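Side-chain contact in transcriptional regulator (Aquifex aeolicus, PDB 2EH3), which probably binds DNA as a TetR/AcrR-type transcription factor, with magnesium ions bound in its C-terminal domain: residues Leu139-Gln144 against Glu166-Ile171. Sequence-based numbering, arbitrary orientation.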
ATOM      1  N   LEU A 139       5.133  -3.017  10.909  1.00  9.94           N
ATOM      2  CA  LEU A 139       4.549  -1.949  10.105  1.00 10.69           C
ATOM      3  C   LEU A 139       3.839  -2.547   8.895  1.00 10.40           C
ATOM      4  O   LEU A 139       2.783  -2.068   8.495  1.00 10.01           O
ATOM      5  CB  LEU A 139       5.611  -0.956   9.627  1.00 15.04           C
ATOM      6  CG  LEU A 139       6.134   0.013  10.683  1.00 18.73           C
ATOM      7  CD1 LEU A 139       7.101   1.006  10.020  1.00 21.20           C
ATOM      8  CD2 LEU A 139       4.986   0.772  11.309  1.00 22.53           C
ATOM      9  N   GLY A 140       4.421  -3.595   8.317  1.00  9.09           N
ATOM     10  CA  GLY A 140       3.795  -4.246   7.178  1.00  8.99           C
ATOM     11  C   GLY A 140       2.443  -4.832   7.557  1.00 10.31           C
ATOM     12  O   GLY A 140       1.444  -4.650   6.852  1.00 10.98           O
ATOM     13  N   PHE A 141       2.410  -5.498   8.699  1.00 10.44           N
ATOM     14  CA  PHE A 141       1.181  -6.117   9.196  1.00  9.66           C
ATOM     15  C   PHE A 141       0.120  -5.056   9.494  1.00 10.91           C
ATOM     16  O   PHE A 141      -1.042  -5.214   9.111  1.00 10.62           O
ATOM     17  CB  PHE A 141       1.562  -6.942  10.441  1.00  8.37           C
ATOM     18  CG  PHE A 141       0.398  -7.536  11.206  1.00  8.05           C
ATOM     19  CD1 PHE A 141      -0.655  -8.186  10.557  1.00  9.16           C
ATOM     20  CD2 PHE A 141       0.405  -7.495  12.607  1.00  9.37           C
ATOM     21  CE1 PHE A 141      -1.691  -8.800  11.306  1.00  9.59           C
ATOM     22  CE2 PHE A 141      -0.608  -8.103  13.341  1.00  9.76           C
ATOM     23  CZ  PHE A 141      -1.653  -8.759  12.685  1.00  9.02           C
ATOM     24  N   LEU A 142       0.516  -3.973  10.150  1.00 10.85           N
ATOM     25  CA  LEU A 142      -0.443  -2.915  10.484  1.00 12.81           C
ATOM     26  C   LEU A 142      -0.988  -2.322   9.191  1.00 13.83           C
ATOM     27  O   LEU A 142      -2.197  -2.090   9.069  1.00 12.43           O
ATOM     28  CB  LEU A 142       0.248  -1.857  11.332  1.00 14.80           C
ATOM     29  CG  LEU A 142      -0.556  -0.674  11.845  1.00 16.22           C
ATOM     30  CD1 LEU A 142      -1.709  -1.163  12.714  1.00 16.52           C
ATOM     31  CD2 LEU A 142       0.394   0.224  12.634  1.00 17.88           C
ATOM     32  N   ARG A 143      -0.121  -2.093   8.205  1.00 13.49           N
ATOM     33  CA  ARG A 143      -0.586  -1.534   6.934  1.00 14.82           C
ATOM     34  C   ARG A 143      -1.552  -2.502   6.213  1.00 14.09           C
ATOM     35  O   ARG A 143      -2.574  -2.070   5.674  1.00 16.58           O
ATOM     36  CB  ARG A 143       0.635  -1.128   6.105  1.00 16.19           C
ATOM     37  CG  ARG A 143       1.371   0.010   6.861  1.00 18.83           C
ATOM     38  CD  ARG A 143       2.755   0.336   6.310  1.00 20.58           C
ATOM     39  NE  ARG A 143       2.696   1.041   5.033  1.00 22.70           N
ATOM     40  CZ  ARG A 143       3.765   1.315   4.292  1.00 23.04           C
ATOM     41  NH1 ARG A 143       4.959   0.940   4.696  1.00 21.98           N
ATOM     42  NH2 ARG A 143       3.644   1.986   3.160  1.00 24.67           N
ATOM     43  N   GLN A 144      -1.277  -3.811   6.265  1.00 11.23           N
ATOM     44  CA  GLN A 144      -2.145  -4.829   5.663  1.00 11.54           C
ATOM     45  C   GLN A 144      -3.537  -4.733   6.318  1.00 11.36           C
ATOM     46  O   GLN A 144      -4.567  -4.736   5.635  1.00 11.19           O
ATOM     47  CB  GLN A 144      -1.560  -6.235   5.897  1.00 11.57           C
ATOM     48  CG  GLN A 144      -2.454  -7.432   5.531  1.00 17.30           C
ATOM     49  CD  GLN A 144      -2.359  -7.856   4.071  1.00 21.10           C
ATOM     50  OE1 GLN A 144      -1.429  -7.481   3.361  1.00 24.38           O
ATOM     51  NE2 GLN A 144      -3.311  -8.666   3.629  1.00 22.21           N
ATOM     52  N   GLU A 166      -3.783 -10.644  18.134  1.00 10.07           N
ATOM     53  CA  GLU A 166      -3.340 -12.010  17.893  1.00 10.18           C
ATOM     54  C   GLU A 166      -2.051 -12.097  17.113  1.00  9.87           C
ATOM     55  O   GLU A 166      -1.207 -12.943  17.415  1.00 10.63           O
ATOM     56  CB  GLU A 166      -4.457 -12.810  17.222  1.00 12.58           C
ATOM     57  CG  GLU A 166      -5.564 -13.173  18.234  1.00 19.98           C
ATOM     58  CD  GLU A 166      -5.022 -13.831  19.518  1.00 23.44           C
ATOM     59  OE1 GLU A 166      -4.378 -14.909  19.423  1.00 26.89           O
ATOM     60  OE2 GLU A 166      -5.244 -13.269  20.628  1.00 24.71           O
ATOM     61  N   GLY A 167      -1.886 -11.213  16.135  1.00 10.23           N
ATOM     62  CA  GLY A 167      -0.667 -11.237  15.347  1.00 10.71           C
ATOM     63  C   GLY A 167       0.535 -10.806  16.151  1.00 11.02           C
ATOM     64  O   GLY A 167       1.599 -11.409  15.995  1.00 10.58           O
ATOM     65  N   LEU A 168       0.387  -9.797  17.014  1.00 11.85           N
ATOM     66  CA  LEU A 168       1.514  -9.349  17.829  1.00 11.13           C
ATOM     67  C   LEU A 168       1.881 -10.397  18.863  1.00 13.28           C
ATOM     68  O   LEU A 168       3.057 -10.591  19.151  1.00 12.70           O
ATOM     69  CB  LEU A 168       1.209  -8.014  18.497  1.00 10.29           C
ATOM     70  CG  LEU A 168       1.027  -6.869  17.506  1.00 11.27           C
ATOM     71  CD1 LEU A 168       0.846  -5.625  18.337  1.00 11.57           C
ATOM     72  CD2 LEU A 168       2.211  -6.708  16.533  1.00 12.80           C
ATOM     73  N   LYS A 169       0.880 -11.086  19.407  1.00 14.55           N
ATOM     74  CA  LYS A 169       1.147 -12.139  20.368  1.00 15.04           C
ATOM     75  C   LYS A 169       1.990 -13.209  19.694  1.00 15.01           C
ATOM     76  O   LYS A 169       2.966 -13.700  20.267  1.00 15.96           O
ATOM     77  CB  LYS A 169      -0.169 -12.748  20.885  1.00 17.14           C
ATOM     78  CG  LYS A 169       0.038 -13.978  21.777  1.00 22.71           C
ATOM     79  CD  LYS A 169      -1.278 -14.464  22.391  1.00 26.31           C
ATOM     80  CE  LYS A 169      -1.049 -15.695  23.273  1.00 29.81           C
ATOM     81  NZ  LYS A 169      -2.181 -15.939  24.207  1.00 31.77           N
ATOM     82  N   LEU A 170       1.631 -13.573  18.466  1.00 14.08           N
ATOM     83  CA  LEU A 170       2.386 -14.591  17.760  1.00 16.49           C
ATOM     84  C   LEU A 170       3.827 -14.122  17.526  1.00 18.13           C
ATOM     85  O   LEU A 170       4.787 -14.862  17.780  1.00 20.53           O
ATOM     86  CB  LEU A 170       1.695 -14.929  16.439  1.00 13.83           C
ATOM     87  CG  LEU A 170       2.312 -16.025  15.562  1.00 12.43           C
ATOM     88  CD1 LEU A 170       1.231 -16.535  14.624  1.00 12.74           C
ATOM     89  CD2 LEU A 170       3.514 -15.509  14.791  1.00 14.69           C
ATOM     90  N   ILE A 171       3.984 -12.879  17.091  1.00 16.82           N
ATOM     91  CA  ILE A 171       5.314 -12.329  16.831  1.00 18.02           C
ATOM     92  C   ILE A 171       6.177 -12.237  18.094  1.00 19.79           C
ATOM     93  O   ILE A 171       7.338 -12.704  18.092  1.00 23.34           O
ATOM     94  CB  ILE A 171       5.182 -10.931  16.140  1.00 15.24           C
ATOM     95  CG1 ILE A 171       4.577 -11.085  14.732  1.00 15.88           C
ATOM     96  CG2 ILE A 171       6.560 -10.238  16.073  1.00 16.05           C
ATOM     97  CD1 ILE A 171       4.090  -9.784  14.058  1.00 15.67           C
TER
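Phe141 meets Gly167 with the far end of its ring, and this one aromatic side chain accounts for about half of the surface buried between residues 139-144 of helix 131-152 and residues 166-171 of helix 157-171. It illustrates a general way of bringing two helices together: a large ring on one is received where the other bears no side chain. Two ring atoms do the touching, CE2 at 3.7 Å from Gly167 CA and CZ at 3.8 Å from the same carbon. The glycine backbone meets the ring obliquely, and Gly167, having no side chain, lets the ring come right up to its CA. With CG anti to the backbone N (chi1 173°), the phenylalanine reaches from its own helix to the backbone of the other, although the nearest CA atoms, those of Phe141 and Gly167, remain 8.2 Å apart.

Leu168 adds a looser apolar neighbour on one flank. Its CA-CB bond does not aim at the opposing helix, but the branched end comes closer, leaving CD2 4.4 Å from CD2 of Phe141. No hydrogen bond joins the two segments; the contact is apolar and buried, and the carbonyl O of Gly167 accepts the helical bond from Ile171 N.

Leu168 and Phe141 have further neighbours. Leu168 packs on Leu77 of helix 73-86, the helix whose Glu75 and Glu78 bind magnesium, and on Ile138, while Phe141 also packs against Glu136 of the second subunit. Phe141 therefore touches both the C-terminal helix of its own chain and the second subunit. Packing of two helices through a ring set against a glycine belongs here to the all-helical C-terminal domain of a TetR-like regulator, in which the last two helices pair and the penultimate one also meets the other subunit.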